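Local structure of 2-oxoglutarate-dependent dioxygenase DAO (Oryza sativa subsp. indica, 6KUN) at residues B[172-177]-B[215-220]; B[130-135]-B[177-182]; B[26-31]-B[225-230]; B[32-37]-B[211-216]; B[219-224]-B[255-260]. The protein probably catalyses the irreversible oxidation of the auxin indole-3-acetic acid to inactive 2-oxoindole-3-acetic acid, using iron(II) and 2-oxoglutarate. One frame throughout, in Å; residues are numbered along the deposited sequence.

Contact 1. Residues B[172-177]-B[215-220]. With AKG (2-oxoglutaric acid), chain G; IAC (1H-indol-3-ylacetic acid), chain H.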
# COMPACT_ATOMS: atom_id res chain seq x y z
N VAL B 172 3.93 26.24 6.41
CA VAL B 172 2.54 26.36 6.81
C VAL B 172 1.77 27.28 5.86
O VAL B 172 2.10 28.46 5.72
CB VAL B 172 2.41 26.88 8.25
CG1 VAL B 172 0.91 26.96 8.58
CG2 VAL B 172 3.14 26.01 9.23
N HIS B 173 0.66 26.78 5.32
CA HIS B 173 -0.14 27.57 4.41
C HIS B 173 -1.55 26.99 4.39
O HIS B 173 -1.80 25.90 4.90
CB HIS B 173 0.44 27.53 3.01
CG HIS B 173 0.39 26.16 2.40
ND1 HIS B 173 1.09 25.09 2.92
CD2 HIS B 173 -0.31 25.67 1.36
CE1 HIS B 173 0.85 24.01 2.21
NE2 HIS B 173 0.01 24.34 1.25
N THR B 174 -2.44 27.73 3.75
CA THR B 174 -3.76 27.25 3.39
C THR B 174 -3.74 27.08 1.87
O THR B 174 -2.96 27.72 1.19
CB THR B 174 -4.89 28.21 3.79
OG1 THR B 174 -4.66 29.50 3.18
CG2 THR B 174 -5.02 28.33 5.32
N ASP B 175 -4.62 26.24 1.37
CA ASP B 175 -4.91 26.23 -0.06
C ASP B 175 -5.78 27.43 -0.39
O ASP B 175 -6.72 27.72 0.35
CB ASP B 175 -5.64 24.95 -0.46
CG ASP B 175 -4.84 23.69 -0.19
OD1 ASP B 175 -3.60 23.78 -0.07
OD2 ASP B 175 -5.45 22.62 -0.10
N SER B 176 -5.52 28.08 -1.53
CA SER B 176 -6.30 29.26 -1.89
C SER B 176 -7.72 28.89 -2.32
O SER B 176 -8.65 29.70 -2.17
CB SER B 176 -5.62 30.02 -3.04
OG SER B 176 -5.49 29.18 -4.17
N GLY B 177 -7.89 27.66 -2.83
CA GLY B 177 -9.12 27.23 -3.47
C GLY B 177 -10.21 26.80 -2.51
O GLY B 177 -10.17 27.04 -1.31
N VAL B 215 -10.34 22.01 3.45
CA VAL B 215 -11.05 23.23 3.03
C VAL B 215 -10.03 24.33 2.85
O VAL B 215 -9.17 24.53 3.70
CB VAL B 215 -12.11 23.65 4.08
CG1 VAL B 215 -12.81 24.94 3.64
CG2 VAL B 215 -13.09 22.50 4.31
N GLY B 216 -10.17 25.09 1.77
CA GLY B 216 -9.29 26.19 1.47
C GLY B 216 -9.96 27.55 1.63
O GLY B 216 -11.08 27.68 2.11
N ASP B 217 -9.23 28.58 1.22
CA ASP B 217 -9.65 29.96 1.51
C ASP B 217 -10.96 30.28 0.83
O ASP B 217 -11.85 30.87 1.43
CB ASP B 217 -8.60 30.97 1.07
CG ASP B 217 -7.32 30.91 1.89
OD1 ASP B 217 -7.25 30.24 2.93
OD2 ASP B 217 -6.33 31.58 1.41
N VAL B 218 -11.11 29.90 -0.45
CA VAL B 218 -12.39 30.06 -1.14
C VAL B 218 -13.53 29.32 -0.45
O VAL B 218 -14.68 29.79 -0.44
CB VAL B 218 -12.28 29.66 -2.61
CG1 VAL B 218 -13.67 29.51 -3.21
CG2 VAL B 218 -11.46 30.68 -3.40
N GLY B 219 -13.24 28.17 0.16
CA GLY B 219 -14.26 27.51 0.96
C GLY B 219 -14.77 28.38 2.11
O GLY B 219 -15.99 28.43 2.41
N GLN B 220 -13.82 29.04 2.82
CA GLN B 220 -14.17 29.92 3.93
C GLN B 220 -14.98 31.11 3.44
O GLN B 220 -15.94 31.52 4.08
CB GLN B 220 -12.88 30.38 4.63
CG GLN B 220 -12.89 31.73 5.37
CD GLN B 220 -13.60 31.69 6.71
OE1 GLN B 220 -13.98 30.62 7.23
NE2 GLN B 220 -13.81 32.87 7.27
C1 AKG G . -1.12 20.61 -0.06
O1 AKG G . -1.89 19.63 -0.15
O2 AKG G . -1.40 21.73 -0.56
C2 AKG G . 0.15 20.46 0.64
O5 AKG G . 0.41 21.15 1.61
C3 AKG G . 1.15 19.43 0.15
C4 AKG G . 0.42 18.15 -0.23
C5 AKG G . 1.42 17.12 -0.69
O3 AKG G . 1.58 16.09 0.01
O4 AKG G . 2.05 17.33 -1.75
C IAC H . -1.23 30.45 -3.97
C1 IAC H . -0.49 29.95 -4.99
C2 IAC H . 0.93 29.97 -4.93
C3 IAC H . 1.55 30.49 -3.83
C4 IAC H . 0.80 30.98 -2.78
C5 IAC H . -0.57 30.97 -2.87
C7 IAC H . -1.34 29.51 -5.93
C8 IAC H . -2.64 29.73 -5.50
C17 IAC H . -1.14 28.87 -7.30
C18 IAC H . -0.86 27.38 -7.22
N IAC H . -2.56 30.31 -4.28
O2 IAC H . -0.06 26.88 -8.05
O3 IAC H . -1.45 26.66 -6.37
O HOH W 1 -6.40 24.86 3.49
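Gly216 brings its CA to 3.2 Å from Asp175 O, just after Val215, whose O accepts from a water that in turn accepts from Asp175 N. A CB on this N-cap residue would run into Asp175 O and Gly177 O, so the close approach depends on glycine. At Asp217 the helix begins to use its spare amides: Asp217 N gives a hydrogen bond of 2.8 Å to Asp175 O, with an angle of 158° at the hydrogen. The Asp217 carboxylate crosses the Thr174 side chain at about a right angle. With chi1 at 58°, Thr174 OG1 sits between its own backbone N and carbonyl carbon and donates to the syn side of Asp217 OD1 over 2.7 Å, 26° out of the carboxylate plane; Arg290 O is a further hydrogen-bond partner of OG1. Asn229 also binds OD1, while Tyr280 and Arg284 hold OD2, so this buried carboxylate is probably kept charged. Val218 N donates to Ser176 O at 3.0 Å, from above the carbonyl plane, and weakly to Gly177 O.

The loop pinned in this way faces both ligands. Ser176 OG, bound to Tyr277, comes within 3.1 Å of N of the indole-3-acetic acid. Asp175, its OD2 hydrogen-bonded to Thr180 OG1, brings OD1 to 3.0 Å from O2 of 2-oxoglutarate, an approach and not a bond; His173 NE2 makes a weak in-plane bond to that O2. His173 and Asp175 form the His-X-Asp element that, with His232, makes up the predicted iron-binding facial triad typical of jelly-roll 2-oxoglutarate dioxygenases.

Contact 2. Residues B[130-135]-B[177-182]; sequences DVAGKV and GFLTVL
Helix 111-138 lies against the major sheet of the jelly roll, and here Val131, Ala132 and Val135 receive Leu179 from strand 179-183. The two short segments run at 133° to each other, their axes 9.8 Å apart, and no hydrogen bond passes between them. Leu179 does most of the work through a single methyl. Its CG is anti to the carbonyl carbon (chi1 -70°) and the chain is then extended, which carries CD1 out to the helix surface. There CD1 lies 3.7 Å from Ala132 CA, with Val131 CG1 at 4.2 Å and Val135 CG2 at 4.4 Å, so one leucine branch meets residues from successive turns. Phe178 comes in beside it, the CE2 corner of its ring edge 4.0 Å from Ala132 CB. Two consecutive residues can both reach the helix because Phe178 and Leu179 form a classic beta bulge opposite Leu249.

Around the contact, Val181 continues the strand's packing onto Leu127 and Ile128, one turn earlier in the helix. Val131 also touches Val213 of strand 211-215, Ala132 touches Leu249 of strand 242-249, and Phe178 stands edge-to-face with Trp149 and with Trp222 of helix 217-222.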
# COMPACT_ATOMS: atom_id res chain seq x y z
N ASP B 130 -18.37 15.25 -6.04
CA ASP B 130 -19.28 14.58 -5.11
C ASP B 130 -19.08 15.09 -3.69
O ASP B 130 -20.05 15.43 -3.00
CB ASP B 130 -19.07 13.06 -5.18
CG ASP B 130 -20.07 12.28 -4.31
OD1 ASP B 130 -21.28 12.58 -4.36
OD2 ASP B 130 -19.64 11.37 -3.59
N VAL B 131 -17.83 15.19 -3.25
CA VAL B 131 -17.56 15.77 -1.95
C VAL B 131 -18.09 17.20 -1.85
O VAL B 131 -18.78 17.57 -0.89
CB VAL B 131 -16.05 15.70 -1.65
CG1 VAL B 131 -15.77 16.46 -0.35
CG2 VAL B 131 -15.59 14.25 -1.54
N ALA B 132 -17.77 18.05 -2.84
CA ALA B 132 -18.29 19.42 -2.79
C ALA B 132 -19.81 19.45 -2.65
O ALA B 132 -20.35 20.21 -1.84
CB ALA B 132 -17.85 20.21 -4.02
N GLY B 133 -20.51 18.63 -3.44
CA GLY B 133 -21.97 18.59 -3.36
C GLY B 133 -22.48 18.23 -1.98
O GLY B 133 -23.46 18.80 -1.50
N LYS B 134 -21.83 17.26 -1.33
CA LYS B 134 -22.24 16.84 0.00
C LYS B 134 -21.96 17.92 1.03
O LYS B 134 -22.78 18.16 1.92
CB LYS B 134 -21.57 15.52 0.38
CG LYS B 134 -22.13 14.36 -0.45
CD LYS B 134 -21.39 13.07 -0.18
CE LYS B 134 -22.22 11.84 -0.59
NZ LYS B 134 -22.87 11.97 -1.93
N VAL B 135 -20.82 18.62 0.91
CA VAL B 135 -20.55 19.75 1.79
C VAL B 135 -21.62 20.82 1.63
O VAL B 135 -22.21 21.29 2.61
CB VAL B 135 -19.14 20.32 1.52
CG1 VAL B 135 -18.95 21.66 2.22
CG2 VAL B 135 -18.12 19.35 2.04
N GLY B 177 -7.89 27.66 -2.83
CA GLY B 177 -9.12 27.23 -3.47
C GLY B 177 -10.21 26.80 -2.51
O GLY B 177 -10.17 27.04 -1.31
N PHE B 178 -11.18 26.09 -3.08
CA PHE B 178 -12.39 25.70 -2.35
C PHE B 178 -12.17 24.47 -1.47
O PHE B 178 -12.36 24.53 -0.23
CB PHE B 178 -13.52 25.48 -3.40
CG PHE B 178 -14.85 25.20 -2.85
CD1 PHE B 178 -15.58 26.19 -2.18
CD2 PHE B 178 -15.43 23.94 -3.00
CE1 PHE B 178 -16.84 25.91 -1.64
CE2 PHE B 178 -16.65 23.63 -2.44
CZ PHE B 178 -17.37 24.64 -1.78
N LEU B 179 -11.85 23.34 -2.10
CA LEU B 179 -11.64 22.06 -1.44
C LEU B 179 -10.49 21.35 -2.13
O LEU B 179 -10.33 21.48 -3.35
CB LEU B 179 -12.84 21.13 -1.53
CG LEU B 179 -14.09 21.48 -0.75
CD1 LEU B 179 -15.20 20.52 -1.09
CD2 LEU B 179 -13.79 21.50 0.73
N THR B 180 -9.75 20.54 -1.38
CA THR B 180 -8.67 19.74 -1.92
C THR B 180 -8.81 18.30 -1.46
O THR B 180 -9.02 18.06 -0.27
CB THR B 180 -7.32 20.28 -1.47
OG1 THR B 180 -7.23 21.65 -1.85
CG2 THR B 180 -6.20 19.49 -2.18
N VAL B 181 -8.69 17.35 -2.40
CA VAL B 181 -8.69 15.94 -2.06
C VAL B 181 -7.27 15.42 -2.26
O VAL B 181 -6.73 15.53 -3.36
CB VAL B 181 -9.70 15.11 -2.87
CG1 VAL B 181 -9.70 13.66 -2.36
CG2 VAL B 181 -11.06 15.68 -2.75
N LEU B 182 -6.70 14.81 -1.22
CA LEU B 182 -5.32 14.36 -1.22
C LEU B 182 -5.27 12.84 -1.04
O LEU B 182 -6.02 12.28 -0.24
CB LEU B 182 -4.53 15.03 -0.06
CG LEU B 182 -4.50 16.54 0.10
CD1 LEU B 182 -3.85 16.89 1.44
CD2 LEU B 182 -3.76 17.20 -1.04

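Contact 3. Residues B[26-31]-B[225-230]; sequences DACARL and GRLHNV
Leu227 presses its CD2 methyl onto Cys28 CB at 3.3 Å, tighter than usual van der Waals contact, so this spot is closely packed. The contact joins the last turn of helix 18-30, in the N-terminal part of the chain, to the loop between helix 217-222 and strand 232-235 of the jelly-roll core. Val135 of helix 111-138 touches both Cys28 and Leu227 and completes the apolar cluster. The one hydrogen bond across the contact is made by backbone atoms: His228 N donates to Cys28 O over 2.9 Å, nearly straight at 169°, though tilted 26° from the carbonyl plane. Just before it, Arg226 O receives Ala29, whose CA makes a CA-H...O contact at 3.3 Å and whose CB lies as near. The guanidinium of Arg226 leads away from the helix to a salt bridge with Asp265.

Further along, the loop runs under the end of the helix. His228 has CG anti to its backbone N (chi1 178°), which brings the ring back toward Leu31, and Val230, two residues before the predicted iron ligand His232, follows. Leu31 O thus meets carbon from two sources: CD2 of His228, edge-on in the plane of the imidazole at 3.4 Å, and the CG2 methyl of Val230 at 3.3 Å.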
# COMPACT_ATOMS: atom_id res chain seq x y z
N ASP B 26 -19.63 19.45 10.73
CA ASP B 26 -18.91 19.77 11.94
C ASP B 26 -17.41 19.67 11.74
O ASP B 26 -16.65 20.52 12.22
CB ASP B 26 -19.37 18.83 13.05
CG ASP B 26 -18.87 19.25 14.38
OD1 ASP B 26 -19.33 20.30 14.87
OD2 ASP B 26 -17.99 18.55 14.91
N ALA B 27 -16.96 18.69 10.98
CA ALA B 27 -15.53 18.59 10.68
C ALA B 27 -15.07 19.77 9.85
O ALA B 27 -14.02 20.34 10.12
CB ALA B 27 -15.24 17.28 9.97
N CYS B 28 -15.84 20.15 8.85
CA CYS B 28 -15.49 21.30 8.02
C CYS B 28 -15.49 22.61 8.82
O CYS B 28 -14.63 23.48 8.59
CB CYS B 28 -16.48 21.40 6.85
SG CYS B 28 -16.29 20.11 5.63
N ALA B 29 -16.44 22.76 9.75
CA ALA B 29 -16.57 24.02 10.45
C ALA B 29 -15.51 24.17 11.54
O ALA B 29 -14.99 25.27 11.77
CB ALA B 29 -17.97 24.14 11.06
N ARG B 30 -15.19 23.08 12.23
CA ARG B 30 -14.31 23.19 13.37
C ARG B 30 -12.87 22.92 13.00
O ARG B 30 -12.00 23.53 13.61
CB ARG B 30 -14.76 22.23 14.48
CG ARG B 30 -16.01 22.70 15.18
CD ARG B 30 -16.79 21.56 15.74
NE ARG B 30 -15.94 20.62 16.45
CZ ARG B 30 -16.40 19.60 17.17
NH1 ARG B 30 -17.71 19.41 17.29
NH2 ARG B 30 -15.56 18.77 17.78
N LEU B 31 -12.60 22.00 12.06
CA LEU B 31 -11.25 21.60 11.68
C LEU B 31 -10.86 21.99 10.26
O LEU B 31 -9.68 22.25 9.99
CB LEU B 31 -11.10 20.08 11.78
CG LEU B 31 -9.78 19.48 12.27
CD1 LEU B 31 -9.68 18.01 11.87
CD2 LEU B 31 -8.55 20.17 11.84
N GLY B 225 -17.86 32.18 6.02
CA GLY B 225 -17.20 31.96 7.28
C GLY B 225 -17.52 30.65 7.97
O GLY B 225 -16.94 30.37 9.02
N ARG B 226 -18.42 29.84 7.42
CA ARG B 226 -18.87 28.65 8.12
C ARG B 226 -17.94 27.45 7.97
O ARG B 226 -17.98 26.53 8.81
CB ARG B 226 -20.27 28.29 7.60
CG ARG B 226 -21.33 29.28 8.02
CD ARG B 226 -22.65 29.03 7.34
NE ARG B 226 -23.60 30.07 7.75
CZ ARG B 226 -24.20 30.08 8.94
NH1 ARG B 226 -23.96 29.11 9.80
NH2 ARG B 226 -25.04 31.06 9.25
N LEU B 227 -17.12 27.41 6.97
CA LEU B 227 -16.18 26.29 6.79
C LEU B 227 -14.77 26.83 6.97
O LEU B 227 -14.41 27.85 6.36
CB LEU B 227 -16.32 25.65 5.42
CG LEU B 227 -17.69 25.16 4.96
CD1 LEU B 227 -17.60 24.67 3.53
CD2 LEU B 227 -18.20 24.08 5.84
N HIS B 228 -13.98 26.14 7.79
CA HIS B 228 -12.67 26.61 8.20
C HIS B 228 -11.62 26.29 7.14
O HIS B 228 -11.44 25.12 6.77
CB HIS B 228 -12.27 25.93 9.52
CG HIS B 228 -10.91 26.32 10.01
ND1 HIS B 228 -10.59 27.63 10.34
CD2 HIS B 228 -9.77 25.60 10.20
CE1 HIS B 228 -9.33 27.69 10.73
NE2 HIS B 228 -8.81 26.47 10.67
N ASN B 229 -10.88 27.31 6.71
CA ASN B 229 -9.76 27.11 5.80
C ASN B 229 -8.55 26.67 6.63
O ASN B 229 -7.98 27.45 7.40
CB ASN B 229 -9.47 28.36 4.98
CG ASN B 229 -9.39 29.61 5.80
OD1 ASN B 229 -10.09 29.76 6.82
ND2 ASN B 229 -8.56 30.54 5.36
N VAL B 230 -8.18 25.40 6.49
CA VAL B 230 -7.30 24.76 7.45
C VAL B 230 -5.85 25.08 7.13
O VAL B 230 -5.42 24.99 5.98
CB VAL B 230 -7.57 23.24 7.48
CG1 VAL B 230 -7.37 22.57 6.07
CG2 VAL B 230 -6.70 22.58 8.51

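Contact 4. Residues B[32-37]-B[211-216]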
# COMPACT_ATOMS: atom_id res chain seq x y z
N GLY B 32 -11.80 21.99 9.31
CA GLY B 32 -11.44 22.20 7.92
C GLY B 32 -10.78 21.03 7.24
O GLY B 32 -10.24 21.21 6.14
N CYS B 33 -10.83 19.84 7.84
CA CYS B 33 -10.08 18.68 7.40
C CYS B 33 -10.82 17.43 7.83
O CYS B 33 -11.36 17.38 8.94
CB CYS B 33 -8.66 18.62 7.99
SG CYS B 33 -7.58 17.21 7.40
N PHE B 34 -10.90 16.44 6.96
CA PHE B 34 -11.52 15.18 7.27
C PHE B 34 -11.04 14.12 6.30
O PHE B 34 -10.55 14.43 5.20
CB PHE B 34 -13.06 15.28 7.27
CG PHE B 34 -13.68 15.72 5.96
CD1 PHE B 34 -13.77 17.06 5.63
CD2 PHE B 34 -14.24 14.79 5.09
CE1 PHE B 34 -14.36 17.48 4.46
CE2 PHE B 34 -14.85 15.24 3.88
CZ PHE B 34 -14.90 16.57 3.58
N ARG B 35 -11.19 12.86 6.71
CA ARG B 35 -10.93 11.71 5.84
C ARG B 35 -12.22 11.27 5.16
O ARG B 35 -13.30 11.39 5.73
CB ARG B 35 -10.34 10.54 6.62
CG ARG B 35 -9.13 10.85 7.45
CD ARG B 35 -8.36 9.57 7.81
NE ARG B 35 -7.08 9.49 7.08
CZ ARG B 35 -5.89 9.72 7.62
NH1 ARG B 35 -5.76 10.03 8.91
NH2 ARG B 35 -4.80 9.62 6.87
N VAL B 36 -12.10 10.74 3.92
CA VAL B 36 -13.27 10.15 3.25
C VAL B 36 -13.01 8.68 2.95
O VAL B 36 -11.98 8.33 2.34
CB VAL B 36 -13.69 10.86 1.95
CG1 VAL B 36 -14.34 12.19 2.25
CG2 VAL B 36 -12.54 11.02 1.00
N SER B 37 -13.95 7.84 3.38
CA SER B 37 -14.07 6.47 2.90
C SER B 37 -15.33 6.41 2.05
O SER B 37 -16.06 7.40 1.89
CB SER B 37 -14.20 5.50 4.07
OG SER B 37 -15.39 5.84 4.79
N PHE B 211 -8.86 8.96 1.51
CA PHE B 211 -8.43 10.28 1.04
C PHE B 211 -8.62 11.27 2.18
O PHE B 211 -9.45 11.07 3.06
CB PHE B 211 -9.25 10.71 -0.20
CG PHE B 211 -9.01 9.84 -1.44
CD1 PHE B 211 -7.99 10.11 -2.30
CD2 PHE B 211 -9.88 8.81 -1.75
CE1 PHE B 211 -7.76 9.34 -3.45
CE2 PHE B 211 -9.67 8.03 -2.90
CZ PHE B 211 -8.60 8.29 -3.75
N VAL B 212 -7.81 12.32 2.18
CA VAL B 212 -7.97 13.47 3.07
C VAL B 212 -8.56 14.61 2.27
O VAL B 212 -8.12 14.88 1.15
CB VAL B 212 -6.61 13.86 3.67
CG1 VAL B 212 -6.73 15.07 4.57
CG2 VAL B 212 -6.01 12.68 4.40
N VAL B 213 -9.54 15.31 2.85
CA VAL B 213 -10.13 16.50 2.27
C VAL B 213 -9.78 17.70 3.13
O VAL B 213 -9.92 17.66 4.36
CB VAL B 213 -11.66 16.35 2.11
CG1 VAL B 213 -12.22 17.63 1.45
CG2 VAL B 213 -11.99 15.08 1.32
N ASN B 214 -9.28 18.76 2.50
CA ASN B 214 -9.00 20.02 3.19
C ASN B 214 -9.81 21.15 2.59
O ASN B 214 -9.90 21.29 1.35
CB ASN B 214 -7.47 20.40 3.07
CG ASN B 214 -6.59 19.49 3.92
OD1 ASN B 214 -7.06 18.82 4.83
ND2 ASN B 214 -5.30 19.48 3.60
N VAL B 215 -10.34 22.01 3.45
CA VAL B 215 -11.05 23.23 3.03
C VAL B 215 -10.03 24.33 2.85
O VAL B 215 -9.17 24.53 3.70
CB VAL B 215 -12.11 23.65 4.08
CG1 VAL B 215 -12.81 24.94 3.64
CG2 VAL B 215 -13.09 22.50 4.31
N GLY B 216 -10.17 25.09 1.77
CA GLY B 216 -9.29 26.19 1.47
C GLY B 216 -9.96 27.55 1.63
O GLY B 216 -11.08 27.68 2.11
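Phe34 and Val213 exchange two backbone hydrogen bonds: Val213 N to Phe34 O is short and almost linear, 2.7 Å and 177°, and Phe34 N to Val213 O returns it at 3.0 Å. They form one hydrogen-bonded pair of the antiparallel register between strands 33-37 and 211-215, which ties an N-terminal strand into the major sheet of the jelly roll. Val36 N to Phe211 O (2.8 Å), with a longer bond back from Phe211 N to Val36 O (3.3 Å), makes the next such pair, while at the other end Val215 N donates to Gly32 O at 2.8 Å.

Phe34 has CG between its backbone N and carbonyl carbon (chi1 59°), which lays the ring alongside Val213; Val213 CB stands over one ring face in a CH-pi contact, 3.8 Å from the centroid and 18° off the normal. Leu24, Ala27 and Cys28 of helix 18-30 and Val131 of helix 111-138 also touch this ring. Reduced to an alanine, this position is likely to leave Val213 CB without its aromatic partner and a gap between sheet and helices.

The other face, with Cys33, Arg35, Val212 and Asn214, looks toward the predicted iron site: the Asn214 side chain approaches those of Asp175 and His232 to about 4 Å. Arg35 passes Val212 and is anchored by Asp205 O, and Cys33 SG rests 3.6 Å from Val212 CG1.

Contact 5. Residues B[219-224]-B[255-260]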
# COMPACT_ATOMS: atom_id res chain seq x y z
N GLY B 219 -13.24 28.17 0.16
CA GLY B 219 -14.26 27.51 0.96
C GLY B 219 -14.77 28.38 2.11
O GLY B 219 -15.99 28.43 2.41
N GLN B 220 -13.82 29.04 2.82
CA GLN B 220 -14.17 29.92 3.93
C GLN B 220 -14.98 31.11 3.44
O GLN B 220 -15.94 31.52 4.08
CB GLN B 220 -12.88 30.38 4.63
CG GLN B 220 -12.89 31.73 5.37
CD GLN B 220 -13.60 31.69 6.71
OE1 GLN B 220 -13.98 30.62 7.23
NE2 GLN B 220 -13.81 32.87 7.27
N ALA B 221 -14.64 31.65 2.27
CA ALA B 221 -15.34 32.84 1.78
C ALA B 221 -16.70 32.47 1.17
O ALA B 221 -17.72 33.10 1.48
CB ALA B 221 -14.47 33.60 0.77
N TRP B 222 -16.75 31.45 0.34
CA TRP B 222 -18.01 30.99 -0.23
C TRP B 222 -19.00 30.56 0.85
O TRP B 222 -20.22 30.68 0.67
CB TRP B 222 -17.72 29.84 -1.18
CG TRP B 222 -18.90 29.20 -1.80
CD1 TRP B 222 -19.43 29.47 -3.05
CD2 TRP B 222 -19.65 28.14 -1.27
NE1 TRP B 222 -20.50 28.65 -3.27
CE2 TRP B 222 -20.65 27.81 -2.20
CE3 TRP B 222 -19.59 27.41 -0.07
CZ2 TRP B 222 -21.57 26.80 -1.98
CZ3 TRP B 222 -20.50 26.41 0.14
CH2 TRP B 222 -21.48 26.12 -0.80
N SER B 223 -18.51 30.03 1.96
CA SER B 223 -19.41 29.53 3.00
C SER B 223 -19.81 30.62 3.99
O SER B 223 -20.43 30.33 5.01
CB SER B 223 -18.76 28.37 3.72
OG SER B 223 -17.73 28.83 4.57
N ASN B 224 -19.42 31.86 3.71
CA ASN B 224 -19.63 32.99 4.59
C ASN B 224 -19.03 32.78 5.96
O ASN B 224 -19.65 33.13 6.96
CB ASN B 224 -21.10 33.35 4.73
CG ASN B 224 -21.27 34.75 5.27
OD1 ASN B 224 -20.60 35.66 4.82
ND2 ASN B 224 -22.09 34.89 6.29
N ASP B 255 -15.22 32.50 -12.31
CA ASP B 255 -14.16 32.96 -11.42
C ASP B 255 -14.64 33.83 -10.26
O ASP B 255 -13.81 34.33 -9.48
CB ASP B 255 -13.07 33.71 -12.16
CG ASP B 255 -11.70 33.57 -11.49
OD1 ASP B 255 -11.32 32.43 -11.15
OD2 ASP B 255 -11.00 34.59 -11.32
N THR B 256 -15.94 33.98 -10.05
CA THR B 256 -16.39 34.85 -8.98
C THR B 256 -16.66 34.09 -7.69
O THR B 256 -17.44 33.13 -7.70
CB THR B 256 -17.66 35.62 -9.37
OG1 THR B 256 -17.34 36.56 -10.38
CG2 THR B 256 -18.25 36.34 -8.18
N VAL B 257 -16.10 34.58 -6.58
CA VAL B 257 -16.32 34.01 -5.26
C VAL B 257 -17.34 34.87 -4.53
O VAL B 257 -17.04 36.01 -4.14
CB VAL B 257 -15.01 33.91 -4.48
CG1 VAL B 257 -15.28 33.26 -3.12
CG2 VAL B 257 -13.96 33.12 -5.27
N SER B 258 -18.55 34.32 -4.31
CA SER B 258 -19.57 35.02 -3.55
C SER B 258 -20.44 34.04 -2.79
O SER B 258 -20.99 33.10 -3.36
CB SER B 258 -20.46 35.88 -4.47
OG SER B 258 -21.37 36.64 -3.67
N ALA B 259 -20.55 34.24 -1.48
CA ALA B 259 -21.32 33.35 -0.65
C ALA B 259 -22.77 33.30 -1.13
O ALA B 259 -23.29 34.32 -1.61
CB ALA B 259 -21.26 33.79 0.81
N PRO B 260 -23.43 32.15 -1.06
CA PRO B 260 -24.87 32.11 -1.33
C PRO B 260 -25.69 32.81 -0.25
O PRO B 260 -25.33 32.81 0.93
CB PRO B 260 -25.17 30.60 -1.38
CG PRO B 260 -23.79 29.93 -1.64
CD PRO B 260 -22.81 30.81 -0.95
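A Schellman motif ends helix 217-222, and the segment 255-260 packs against this helix end mainly through Ala259 and Pro260 on Trp222. Asn224, with positive phi, is the C-prime residue: its N returns to Ala221 O, and Gly225 N to Gln220 O. Ser223 OG donates to Gly219 O at 2.8 Å, beside the bond that this oxygen accepts from the backbone amide of the same serine. No hydrogen bond crosses to the other segment. Instead, Pro260 sets its CD over one face of the indole, 3.9 Å from the centroid of the five-membered ring and 11° off its normal, a CH-pi contact, while CG lies 3.8 Å from Trp222 CE2. The backbone O of the same tryptophan meets Ala259 CA in a CA-H...O contact at 3.2 Å. Losing the indole to a leucine is likely to leave the proline without its flat partner and free the 259-260 chain to shift. Ala259 CB also touches Asn224 CB at 3.9 Å; the Asn224 amide is held by Arg271 N and Leu263 O.

Earlier in the segment, Val257 CG1 reaches Ala221 CB at 4.0 Å. Strand 256-257 pairs with strand 275-276, whose Phe275 touches both Ala221 and Val257, and Tyr277 of helix 277-287 also touches Val257.

How the contacts relate
Contacts 2 and 4, with centres 8 Å apart, share the major jelly-roll sheet, in which strands 179-183 and 211-215 are neighbours; Thr180 N and Leu182 N bond to Asn214 O and Val212 O. Strand 211-215 then runs into helix 217-222, used by contacts 1 and 5. Contact 3 closes the longest loop, with contacts 1, 2 and 4 within it in sequence; contact 5 opens after contacts 2 and 4 close, its segments alternating with those of contact 3. Val230 N to Val215 O joins contacts 3 and 4. The N-terminal helix and strand thus dock on elements flanking helix 217-222, while the loop with predicted iron ligands binds that helix's N-terminal end.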